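Long-range contacts in condensin complex subunit 3 (Schizosaccharomyces pombe, PDB 5OQR), which serves as a regulatory HEAT-repeat subunit of condensin, the complex required to convert interphase chromatin into mitotic-like condensed chromosomes: residues Thr46-Asn51 / Asp93-Tyr98; Glu425-Val430 / Leu463-Cys468; Arg750-Leu755 / Met779-Glu784; Met249-Trp254 / Lys283-Val288. One frame throughout, in Å; residues are numbered along the deposited sequence.

Contact 1 of 4, residues Thr46-Asn51 / Asp93-Tyr98; sequences TVKKGN and DKTVRY
Lys48 and Thr95 meet through van der Waals packing, the aliphatic part of the lysine lying across the threonine at about a right angle. CD of Lys48 approaches OG1 of Thr95 at 3.4 Å and CG2 of Thr95 at 3.5 Å, so a methylene group touches both branches of the threonine. The lysine leaves its backbone on the side facing away from the helix; a bend at chi2 (-69°) brings CD back to Thr95, and one at chi4 (-76°) turns NZ toward the loop. The methyl CG2 of Thr95 also reaches the backbone, 3.8 Å from N of Lys49. A second van der Waals contact joins Lys49 to Tyr98. The extended lysine chain runs across the outer end of the ring, with CB 3.7 Å from CE2 of Tyr98 and CD 3.6 Å from OH of Tyr98.

Polar interactions are sparse, and no hydrogen bond links 46-51 directly to 93-98. Within the loop, NZ of Lys48 turns back to O of Thr46 in a weak bond of 3.3 Å. The opposite charge of Asp93 is nearby but not in contact, its OD2 being 5.7 Å from NZ of Lys48. One turn beyond Thr95, Arg99 donates a hydrogen bond to the carbonyl of Val47, tying the loop to the helix.

The contact thus lays the loop between helices 33-42 and 52-69 along the first turns of helix 94-108, in HEAT repeat 2. Tyr98 also packs on Ile136 and Glu140 of helix 135-145, while Val47 and Val96 lie against apolar side chains of another protein chain.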
# COMPACT_ATOMS: atom_id res chain seq x y z
N THR A 46 11.79 -33.03 -26.40
CA THR A 46 10.81 -34.00 -25.94
C THR A 46 10.65 -33.98 -24.42
O THR A 46 9.55 -34.25 -23.92
CB THR A 46 11.20 -35.41 -26.40
OG1 THR A 46 10.28 -36.37 -25.85
CG2 THR A 46 12.61 -35.77 -25.96
N VAL A 47 11.71 -33.68 -23.68
CA VAL A 47 11.63 -33.65 -22.23
C VAL A 47 10.76 -32.49 -21.78
O VAL A 47 10.93 -31.35 -22.24
CB VAL A 47 13.04 -33.56 -21.61
CG1 VAL A 47 13.77 -34.88 -21.75
CG2 VAL A 47 13.85 -32.43 -22.23
N LYS A 48 9.82 -32.77 -20.88
CA LYS A 48 8.96 -31.74 -20.33
C LYS A 48 9.72 -30.91 -19.30
O LYS A 48 10.74 -31.34 -18.75
CB LYS A 48 7.71 -32.37 -19.70
CG LYS A 48 6.84 -33.16 -20.66
CD LYS A 48 6.15 -32.25 -21.67
CE LYS A 48 5.38 -33.03 -22.72
NZ LYS A 48 6.29 -33.63 -23.74
N LYS A 49 9.21 -29.71 -19.04
CA LYS A 49 9.83 -28.84 -18.06
C LYS A 49 9.86 -29.51 -16.69
O LYS A 49 9.08 -30.42 -16.39
CB LYS A 49 9.10 -27.50 -17.97
CG LYS A 49 9.57 -26.62 -16.81
CD LYS A 49 9.15 -25.17 -16.95
CE LYS A 49 9.58 -24.38 -15.73
NZ LYS A 49 9.66 -22.92 -15.99
N GLY A 50 10.78 -29.05 -15.85
CA GLY A 50 10.99 -29.62 -14.54
C GLY A 50 12.10 -30.63 -14.46
O GLY A 50 12.29 -31.25 -13.40
N ASN A 51 12.86 -30.82 -15.54
CA ASN A 51 13.92 -31.82 -15.60
C ASN A 51 15.25 -31.12 -15.35
O ASN A 51 15.69 -30.29 -16.15
CB ASN A 51 13.92 -32.52 -16.95
CG ASN A 51 14.71 -33.81 -16.94
OD1 ASN A 51 15.71 -33.92 -16.24
ND2 ASN A 51 14.25 -34.79 -17.70
N ASP A 93 3.25 -28.99 -29.03
CA ASP A 93 3.76 -29.35 -27.71
C ASP A 93 4.32 -28.10 -27.05
O ASP A 93 5.37 -27.59 -27.46
CB ASP A 93 4.83 -30.43 -27.83
CG ASP A 93 4.36 -31.65 -28.58
OD1 ASP A 93 3.13 -31.90 -28.60
OD2 ASP A 93 5.21 -32.36 -29.16
N LYS A 94 3.62 -27.59 -26.03
CA LYS A 94 4.05 -26.35 -25.39
C LYS A 94 5.50 -26.42 -24.95
O LYS A 94 6.18 -25.39 -24.87
CB LYS A 94 3.15 -26.04 -24.19
CG LYS A 94 3.27 -27.02 -23.04
CD LYS A 94 2.24 -26.71 -21.96
CE LYS A 94 2.28 -27.72 -20.83
NZ LYS A 94 1.02 -27.70 -20.04
N THR A 95 6.01 -27.63 -24.69
CA THR A 95 7.40 -27.77 -24.29
C THR A 95 8.35 -27.69 -25.48
O THR A 95 9.46 -27.17 -25.34
CB THR A 95 7.59 -29.09 -23.54
OG1 THR A 95 6.88 -30.13 -24.22
CG2 THR A 95 7.06 -28.94 -22.12
N VAL A 96 7.94 -28.19 -26.64
CA VAL A 96 8.73 -27.97 -27.85
C VAL A 96 8.87 -26.48 -28.11
O VAL A 96 9.93 -26.01 -28.53
CB VAL A 96 8.09 -28.70 -29.05
CG1 VAL A 96 8.75 -28.29 -30.36
CG2 VAL A 96 8.20 -30.21 -28.86
N ARG A 97 7.81 -25.71 -27.86
CA ARG A 97 7.90 -24.26 -27.96
C ARG A 97 8.74 -23.69 -26.82
O ARG A 97 9.54 -22.77 -27.03
CB ARG A 97 6.50 -23.65 -27.95
CG ARG A 97 5.95 -23.31 -29.32
CD ARG A 97 4.55 -22.74 -29.21
NE ARG A 97 3.66 -23.65 -28.49
CZ ARG A 97 2.49 -23.30 -27.98
NH1 ARG A 97 2.05 -22.05 -28.10
NH2 ARG A 97 1.75 -24.19 -27.34
N TYR A 98 8.55 -24.22 -25.61
CA TYR A 98 9.28 -23.70 -24.45
C TYR A 98 10.77 -24.04 -24.54
O TYR A 98 11.62 -23.20 -24.24
CB TYR A 98 8.67 -24.25 -23.17
CG TYR A 98 9.63 -24.36 -22.00
CD1 TYR A 98 9.99 -23.24 -21.27
CD2 TYR A 98 10.16 -25.59 -21.63
CE1 TYR A 98 10.86 -23.34 -20.21
CE2 TYR A 98 11.03 -25.70 -20.56
CZ TYR A 98 11.38 -24.57 -19.86
OH TYR A 98 12.25 -24.67 -18.79

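Contact 2 of 4, residues Glu425-Val430 / Leu463-Cys468; sequences EIITEV and LSYVQC
Ile427 and Tyr465 pass alongside each other in opposite directions, CG1 of Ile427 lying 3.5 Å from CB of Tyr465. The isoleucine reaches this position because CG1 is anti to its carbonyl carbon (chi1 -71°) and CD1 continues outward from there. That terminal methyl rests 4.0 Å from CG2 of Val466, and so fits against two successive residues of the facing helix. Ile426 crosses Tyr465 at about a right angle, its CG2 meeting CE2 at 4.0 Å. Both isoleucines meet the ring at its edge, near the ring plane, while CG2 of Val430 adds an oblique contact to CE2 of Tyr465 at 4.2 Å.

The two segments belong to helices 416-434 and 457-471, which run antiparallel at 170° with their local axes 10.0 Å apart, as neighbouring helices do in the alpha-solenoid of a HEAT-repeat protein. The contact is buried and entirely apolar.

Farther out, the phenolic OH of Tyr465 is hydrogen-bonded to the backbone carbonyl of Leu392, which satisfies this polar atom and holds the far end of the ring. Leu392 belongs to helix 378-394, against which Ile426 also packs, and Ile402 of helix 399-412 touches Tyr465. Around Ile427 and Val466 the next layer is helix 480-495, where Met486 touches both side chains and Ile491 packs on Val466.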
# COMPACT_ATOMS: atom_id res chain seq x y z
N GLU A 425 -3.17 35.02 28.88
CA GLU A 425 -2.43 36.27 28.99
C GLU A 425 -1.78 36.63 27.66
O GLU A 425 -1.90 37.76 27.18
CB GLU A 425 -1.37 36.16 30.09
CG GLU A 425 -1.94 36.02 31.49
CD GLU A 425 -0.89 35.61 32.51
OE1 GLU A 425 0.28 35.46 32.12
OE2 GLU A 425 -1.25 35.43 33.69
N ILE A 426 -1.10 35.66 27.04
CA ILE A 426 -0.49 35.90 25.74
C ILE A 426 -1.54 36.35 24.73
O ILE A 426 -1.37 37.36 24.03
CB ILE A 426 0.24 34.63 25.25
CG1 ILE A 426 1.38 34.28 26.22
CG2 ILE A 426 0.78 34.82 23.84
CD1 ILE A 426 2.12 33.01 25.88
N ILE A 427 -2.65 35.62 24.65
CA ILE A 427 -3.68 35.93 23.66
C ILE A 427 -4.20 37.35 23.87
O ILE A 427 -4.47 38.07 22.91
CB ILE A 427 -4.81 34.89 23.72
CG1 ILE A 427 -4.32 33.55 23.16
CG2 ILE A 427 -6.03 35.37 22.93
CD1 ILE A 427 -5.28 32.40 23.37
N THR A 428 -4.36 37.76 25.13
CA THR A 428 -4.87 39.10 25.40
C THR A 428 -3.89 40.17 24.93
O THR A 428 -4.29 41.19 24.37
CB THR A 428 -5.16 39.26 26.89
OG1 THR A 428 -6.02 38.21 27.33
CG2 THR A 428 -5.83 40.60 27.16
N GLU A 429 -2.59 39.95 25.16
CA GLU A 429 -1.59 40.94 24.76
C GLU A 429 -1.53 41.06 23.24
O GLU A 429 -1.50 42.17 22.70
CB GLU A 429 -0.23 40.56 25.33
CG GLU A 429 -0.17 40.60 26.84
CD GLU A 429 1.17 40.18 27.40
OE1 GLU A 429 2.04 39.76 26.60
OE2 GLU A 429 1.36 40.26 28.63
N VAL A 430 -1.52 39.92 22.53
CA VAL A 430 -1.55 39.96 21.08
C VAL A 430 -2.83 40.61 20.59
O VAL A 430 -2.87 41.22 19.52
CB VAL A 430 -1.38 38.54 20.50
CG1 VAL A 430 -1.38 38.57 18.98
CG2 VAL A 430 -0.10 37.91 21.01
N LEU A 463 -7.22 33.76 17.05
CA LEU A 463 -8.03 32.55 16.97
C LEU A 463 -7.16 31.32 16.78
O LEU A 463 -7.50 30.25 17.30
CB LEU A 463 -9.04 32.67 15.83
CG LEU A 463 -10.13 33.73 16.00
CD1 LEU A 463 -10.92 33.88 14.72
CD2 LEU A 463 -11.05 33.36 17.16
N SER A 464 -6.05 31.44 16.05
CA SER A 464 -5.12 30.32 15.95
C SER A 464 -4.52 29.97 17.30
O SER A 464 -4.24 28.80 17.57
CB SER A 464 -4.02 30.66 14.95
OG SER A 464 -4.56 30.87 13.66
N TYR A 465 -4.31 30.97 18.16
CA TYR A 465 -3.85 30.68 19.52
C TYR A 465 -4.96 30.06 20.35
O TYR A 465 -4.71 29.17 21.17
CB TYR A 465 -3.35 31.96 20.20
CG TYR A 465 -2.01 32.48 19.71
CD1 TYR A 465 -1.51 32.13 18.46
CD2 TYR A 465 -1.25 33.32 20.51
CE1 TYR A 465 -0.29 32.61 18.03
CE2 TYR A 465 -0.03 33.80 20.08
CZ TYR A 465 0.44 33.44 18.84
OH TYR A 465 1.66 33.93 18.42
N VAL A 466 -6.20 30.53 20.15
CA VAL A 466 -7.34 29.93 20.84
C VAL A 466 -7.51 28.49 20.40
O VAL A 466 -7.76 27.59 21.21
CB VAL A 466 -8.62 30.75 20.56
CG1 VAL A 466 -9.78 30.19 21.35
CG2 VAL A 466 -8.40 32.21 20.90
N GLN A 467 -7.38 28.24 19.10
CA GLN A 467 -7.53 26.89 18.57
C GLN A 467 -6.53 25.94 19.21
O GLN A 467 -6.89 24.84 19.65
CB GLN A 467 -7.37 26.91 17.05
CG GLN A 467 -7.74 25.62 16.36
CD GLN A 467 -7.57 25.72 14.86
OE1 GLN A 467 -7.32 26.79 14.32
NE2 GLN A 467 -7.70 24.59 14.17
N CYS A 468 -5.26 26.35 19.28
CA CYS A 468 -4.24 25.49 19.86
C CYS A 468 -4.42 25.33 21.37
O CYS A 468 -3.99 24.33 21.94
CB CYS A 468 -2.85 26.04 19.56
SG CYS A 468 -2.35 25.92 17.84

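Contact 3 of 4, residues Arg750-Leu755 / Met779-Glu784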
# COMPACT_ATOMS: atom_id res chain seq x y z
N ARG A 750 -32.59 -26.36 10.74
CA ARG A 750 -33.26 -25.09 10.53
C ARG A 750 -33.01 -24.56 9.12
O ARG A 750 -33.91 -24.00 8.49
CB ARG A 750 -32.80 -24.07 11.57
CG ARG A 750 -33.87 -23.06 11.95
CD ARG A 750 -33.32 -21.66 12.10
NE ARG A 750 -34.40 -20.68 12.22
CZ ARG A 750 -34.25 -19.36 12.06
NH1 ARG A 750 -33.05 -18.86 11.78
NH2 ARG A 750 -35.29 -18.56 12.18
N THR A 751 -31.78 -24.73 8.61
CA THR A 751 -31.48 -24.24 7.27
C THR A 751 -32.18 -25.08 6.21
O THR A 751 -32.61 -24.55 5.18
CB THR A 751 -29.96 -24.23 7.04
OG1 THR A 751 -29.36 -23.29 7.93
CG2 THR A 751 -29.62 -23.85 5.61
N LYS A 752 -32.30 -26.39 6.44
CA LYS A 752 -33.04 -27.23 5.50
C LYS A 752 -34.50 -26.81 5.43
O LYS A 752 -35.09 -26.80 4.35
CB LYS A 752 -32.91 -28.70 5.90
CG LYS A 752 -33.57 -29.65 4.91
CD LYS A 752 -33.04 -31.06 5.06
CE LYS A 752 -33.70 -32.00 4.06
NZ LYS A 752 -35.18 -32.09 4.27
N ARG A 753 -35.09 -26.45 6.57
CA ARG A 753 -36.44 -25.88 6.55
C ARG A 753 -36.49 -24.65 5.66
O ARG A 753 -37.45 -24.46 4.91
CB ARG A 753 -36.87 -25.53 7.97
CG ARG A 753 -37.81 -26.54 8.61
CD ARG A 753 -37.48 -26.76 10.07
NE ARG A 753 -37.38 -25.50 10.80
CZ ARG A 753 -36.76 -25.36 11.97
NH1 ARG A 753 -36.18 -26.41 12.55
NH2 ARG A 753 -36.72 -24.18 12.56
N LYS A 754 -35.47 -23.80 5.74
CA LYS A 754 -35.40 -22.64 4.85
C LYS A 754 -35.28 -23.09 3.39
O LYS A 754 -35.96 -22.56 2.51
CB LYS A 754 -34.21 -21.76 5.23
CG LYS A 754 -34.59 -20.44 5.87
CD LYS A 754 -34.93 -20.59 7.33
CE LYS A 754 -35.39 -19.27 7.92
NZ LYS A 754 -35.99 -19.44 9.27
N LEU A 755 -34.41 -24.06 3.13
CA LEU A 755 -34.30 -24.64 1.79
C LEU A 755 -35.66 -25.09 1.28
O LEU A 755 -36.05 -24.76 0.15
CB LEU A 755 -33.31 -25.81 1.83
CG LEU A 755 -32.94 -26.60 0.57
CD1 LEU A 755 -34.05 -27.56 0.12
CD2 LEU A 755 -32.53 -25.68 -0.56
N MET A 779 -25.40 -31.95 1.72
CA MET A 779 -24.42 -31.58 2.73
C MET A 779 -25.08 -31.41 4.09
O MET A 779 -24.56 -31.89 5.11
CB MET A 779 -23.70 -30.30 2.31
CG MET A 779 -22.80 -29.69 3.38
SD MET A 779 -23.65 -28.55 4.51
CE MET A 779 -24.08 -27.22 3.40
N LEU A 780 -26.24 -30.75 4.14
CA LEU A 780 -26.96 -30.59 5.40
C LEU A 780 -27.29 -31.95 6.01
O LEU A 780 -27.07 -32.18 7.20
CB LEU A 780 -28.23 -29.77 5.17
CG LEU A 780 -28.02 -28.32 4.73
CD1 LEU A 780 -29.33 -27.70 4.29
CD2 LEU A 780 -27.40 -27.51 5.86
N LEU A 781 -27.83 -32.86 5.20
CA LEU A 781 -28.16 -34.19 5.70
C LEU A 781 -26.93 -34.88 6.26
O LEU A 781 -26.97 -35.47 7.35
CB LEU A 781 -28.77 -35.04 4.58
CG LEU A 781 -30.16 -34.62 4.09
CD1 LEU A 781 -30.49 -35.34 2.80
CD2 LEU A 781 -31.19 -34.92 5.15
N GLN A 782 -25.81 -34.82 5.53
CA GLN A 782 -24.61 -35.52 5.96
C GLN A 782 -24.09 -34.98 7.29
O GLN A 782 -23.61 -35.74 8.13
CB GLN A 782 -23.54 -35.41 4.88
CG GLN A 782 -22.20 -36.01 5.25
CD GLN A 782 -21.21 -35.93 4.11
OE1 GLN A 782 -21.60 -35.91 2.95
NE2 GLN A 782 -19.93 -35.89 4.44
N ASN A 783 -24.17 -33.66 7.49
CA ASN A 783 -23.65 -33.07 8.72
C ASN A 783 -24.58 -33.31 9.90
O ASN A 783 -24.11 -33.41 11.04
CB ASN A 783 -23.39 -31.58 8.52
CG ASN A 783 -22.22 -31.31 7.60
OD1 ASN A 783 -21.37 -32.18 7.40
ND2 ASN A 783 -22.17 -30.12 7.04
N GLU A 784 -25.89 -33.38 9.67
CA GLU A 784 -26.80 -33.84 10.71
C GLU A 784 -26.44 -35.25 11.15
O GLU A 784 -26.42 -35.56 12.35
CB GLU A 784 -28.24 -33.81 10.22
CG GLU A 784 -28.81 -32.45 9.92
CD GLU A 784 -30.28 -32.53 9.53
OE1 GLU A 784 -30.99 -33.41 10.05
OE2 GLU A 784 -30.72 -31.72 8.69
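Helices 745-759 and 767-785 run antiparallel where Thr751 and Lys752 face Leu780, their local axes crossing at -159° with a closest approach of 10.4 Å. They form an antiparallel helical hairpin near the C-terminal end of the alpha-solenoid.

Leu780 carries much of the contact through one branch. Its CD1 meets the methyl CG2 of Thr751 and CB of Lys752, each at 4.1 Å, and comes to 3.9 Å from the backbone N of Lys752. The leucine methyl thus rests against the backbone of the opposite helix, between two consecutive side chains. Thr751 crosses Leu780 at about a right angle. With CG2 anti to the backbone N (chi1 -65° to OG1), the threonine offers its methyl to Leu780, while OG1 is hydrogen-bonded to the side chain of Asn712 on helix 706-717. Its two branches therefore serve different neighbours, one apolar and one polar.

Lys752 contributes mainly its aliphatic chain, which leaves the backbone toward the other helix and extends past Leu780 to Leu781. Its ammonium group forms a salt bridge with Glu756, one turn farther along the same helix. Glu784 takes a looser position, and its carboxylate OE2 stands 6.3 Å from NZ of Lys752, so the opposite charges are near but not paired directly.

Phe715 of helix 706-717 and Phe776 of helix 767-785 also pack on Thr751. At the more exposed margin, where the bend of the lysine chain at chi4 (-62°) turns NZ aside, CE of Lys752 lies 4.0 Å from CD2 of Leu781.

Contact 4 of 4, residues Met249-Trp254 / Lys283-Val288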
# COMPACT_ATOMS: atom_id res chain seq x y z
N MET A 249 19.84 -0.69 -0.89
CA MET A 249 20.13 0.21 -2.01
C MET A 249 20.38 1.62 -1.51
O MET A 249 21.24 2.33 -2.04
CB MET A 249 18.96 0.19 -2.99
CG MET A 249 19.03 1.25 -4.09
SD MET A 249 17.43 1.50 -4.89
CE MET A 249 16.49 2.22 -3.54
N LEU A 250 19.62 2.04 -0.50
CA LEU A 250 19.78 3.39 0.04
C LEU A 250 21.06 3.51 0.85
O LEU A 250 21.74 4.54 0.80
CB LEU A 250 18.55 3.72 0.89
CG LEU A 250 18.41 5.09 1.57
CD1 LEU A 250 19.06 5.09 2.94
CD2 LEU A 250 18.96 6.21 0.71
N ALA A 251 21.43 2.45 1.57
CA ALA A 251 22.51 2.53 2.54
C ALA A 251 23.87 2.12 1.98
O ALA A 251 24.88 2.30 2.67
CB ALA A 251 22.19 1.65 3.75
N TYR A 252 23.94 1.57 0.77
CA TYR A 252 25.21 1.10 0.24
C TYR A 252 25.49 1.62 -1.16
O TYR A 252 26.65 1.84 -1.52
CB TYR A 252 25.26 -0.43 0.25
CG TYR A 252 25.54 -1.02 1.62
CD1 TYR A 252 26.76 -0.82 2.25
CD2 TYR A 252 24.59 -1.79 2.27
CE1 TYR A 252 27.02 -1.35 3.49
CE2 TYR A 252 24.84 -2.33 3.52
CZ TYR A 252 26.06 -2.10 4.12
OH TYR A 252 26.32 -2.64 5.36
N GLN A 253 24.45 1.82 -1.97
CA GLN A 253 24.64 2.37 -3.30
C GLN A 253 24.45 3.88 -3.32
O GLN A 253 25.35 4.63 -3.71
CB GLN A 253 23.69 1.71 -4.30
CG GLN A 253 23.97 2.09 -5.75
CD GLN A 253 22.75 2.00 -6.63
OE1 GLN A 253 21.87 1.17 -6.42
NE2 GLN A 253 22.68 2.88 -7.63
N TRP A 254 23.27 4.35 -2.90
CA TRP A 254 22.96 5.77 -2.99
C TRP A 254 23.91 6.59 -2.13
O TRP A 254 24.35 7.67 -2.54
CB TRP A 254 21.51 6.02 -2.60
CG TRP A 254 20.54 5.56 -3.64
CD1 TRP A 254 20.77 4.65 -4.63
CD2 TRP A 254 19.19 6.00 -3.82
NE1 TRP A 254 19.65 4.49 -5.40
CE2 TRP A 254 18.67 5.31 -4.93
CE3 TRP A 254 18.37 6.91 -3.14
CZ2 TRP A 254 17.36 5.50 -5.38
CZ3 TRP A 254 17.08 7.10 -3.59
CH2 TRP A 254 16.59 6.40 -4.70
N LYS A 283 16.31 6.79 9.41
CA LYS A 283 16.16 5.70 10.36
C LYS A 283 16.55 4.37 9.74
O LYS A 283 17.23 3.56 10.37
CB LYS A 283 14.73 5.65 10.89
CG LYS A 283 14.32 6.90 11.64
CD LYS A 283 12.99 6.73 12.35
CE LYS A 283 12.71 7.90 13.27
NZ LYS A 283 11.46 7.73 14.05
N LYS A 284 16.13 4.13 8.50
CA LYS A 284 16.45 2.86 7.85
C LYS A 284 17.94 2.78 7.52
O LYS A 284 18.54 1.70 7.62
CB LYS A 284 15.61 2.69 6.58
CG LYS A 284 14.15 2.37 6.84
CD LYS A 284 14.00 1.12 7.70
CE LYS A 284 12.65 0.46 7.52
NZ LYS A 284 11.55 1.24 8.15
N PHE A 285 18.55 3.89 7.12
CA PHE A 285 19.99 3.89 6.88
C PHE A 285 20.75 3.42 8.11
O PHE A 285 21.68 2.62 8.01
CB PHE A 285 20.45 5.28 6.46
CG PHE A 285 21.94 5.42 6.35
CD1 PHE A 285 22.69 5.85 7.43
CD2 PHE A 285 22.60 5.11 5.17
CE1 PHE A 285 24.06 5.97 7.34
CE2 PHE A 285 23.97 5.23 5.07
CZ PHE A 285 24.70 5.66 6.16
N PHE A 286 20.36 3.91 9.29
CA PHE A 286 21.06 3.56 10.52
C PHE A 286 20.62 2.23 11.10
O PHE A 286 21.29 1.71 11.99
CB PHE A 286 20.88 4.67 11.56
CG PHE A 286 21.68 5.90 11.26
CD1 PHE A 286 23.06 5.85 11.23
CD2 PHE A 286 21.06 7.11 11.02
CE1 PHE A 286 23.81 6.97 10.96
CE2 PHE A 286 21.80 8.24 10.74
CZ PHE A 286 23.18 8.17 10.71
N ASP A 287 19.50 1.66 10.63
CA ASP A 287 19.21 0.27 10.93
C ASP A 287 20.16 -0.65 10.18
O ASP A 287 20.58 -1.69 10.71
CB ASP A 287 17.76 -0.06 10.58
CG ASP A 287 16.78 0.41 11.64
OD1 ASP A 287 17.16 0.48 12.83
OD2 ASP A 287 15.62 0.71 11.29
N VAL A 288 20.53 -0.28 8.96
CA VAL A 288 21.48 -1.05 8.18
C VAL A 288 22.91 -0.77 8.63
O VAL A 288 23.74 -1.68 8.71
CB VAL A 288 21.30 -0.75 6.68
CG1 VAL A 288 22.29 -1.54 5.84
CG2 VAL A 288 19.88 -1.05 6.24
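The Phe285 ring meets Leu250 at its edge, with CD1 of Leu250 near the ring plane and 3.8 Å from CB of Phe285. Ala251 approaches the same ring obliquely: CD2 of Phe285 is 3.7 Å from CA of Ala251 and 3.8 Å from CB of Ala251. Phe286 borders another part of this edge, placing CE1 in the plane of the Phe285 ring, and in return one face of Phe286 receives CD1 of Phe285 3.7 Å above its centre. The Tyr252 ring is met obliquely by Val288, whose CG1 comes to 3.5 Å from CE2.

CG1 of Val288 is anti to the backbone N (chi1 180°), which brings this methyl against both Tyr252 and Ala251, 3.8 Å from CB of Ala251. The small alanine side chain thus lies against both Phe285 and Val288, one helical turn apart, and the backbones come close, with the CA atoms of Ala251 and Phe285 separated by 5.2 Å.

Helix 240-257 widens here into a pi-type turn, and O of Met249 accepts bonds from the backbone N atoms of both Gln253 and Trp254. The carbonyl of Ala251 is hydrogen-bonded by Arg289, just after the second segment. Leu265 of helix 262-266 touches Leu250, and Ile255 touches Phe285.

Helices 240-257 and 275-288 cross steeply here, at -78°, rather than lying antiparallel. The arrangement is apolar helix-to-helix packing within an alpha-solenoid, joining the second half of HEAT repeat 5 to the helix that follows 262-266.

Overall arrangement
Along the chain the order is contact 1, contact 4, contact 2 and contact 3, each closing before the next opens. They share no helix and do not touch. Contacts 1 and 4 have centres about 43 Å apart, contacts 4 and 2 about 44 Å, and contacts 2 and 3 about 69 Å. Contacts 1 and 3, near the two ends, are separated by about 49 Å, less than the 78 Å between contacts 1 and 2, so the solenoid curves back on itself. Each contact joins parts close in sequence, as in a repeat protein built of helices and loops, without strands, where such local packing between near neighbours probably contributes to the overall curve. Of the four, contact 1 alone also touches another protein chain.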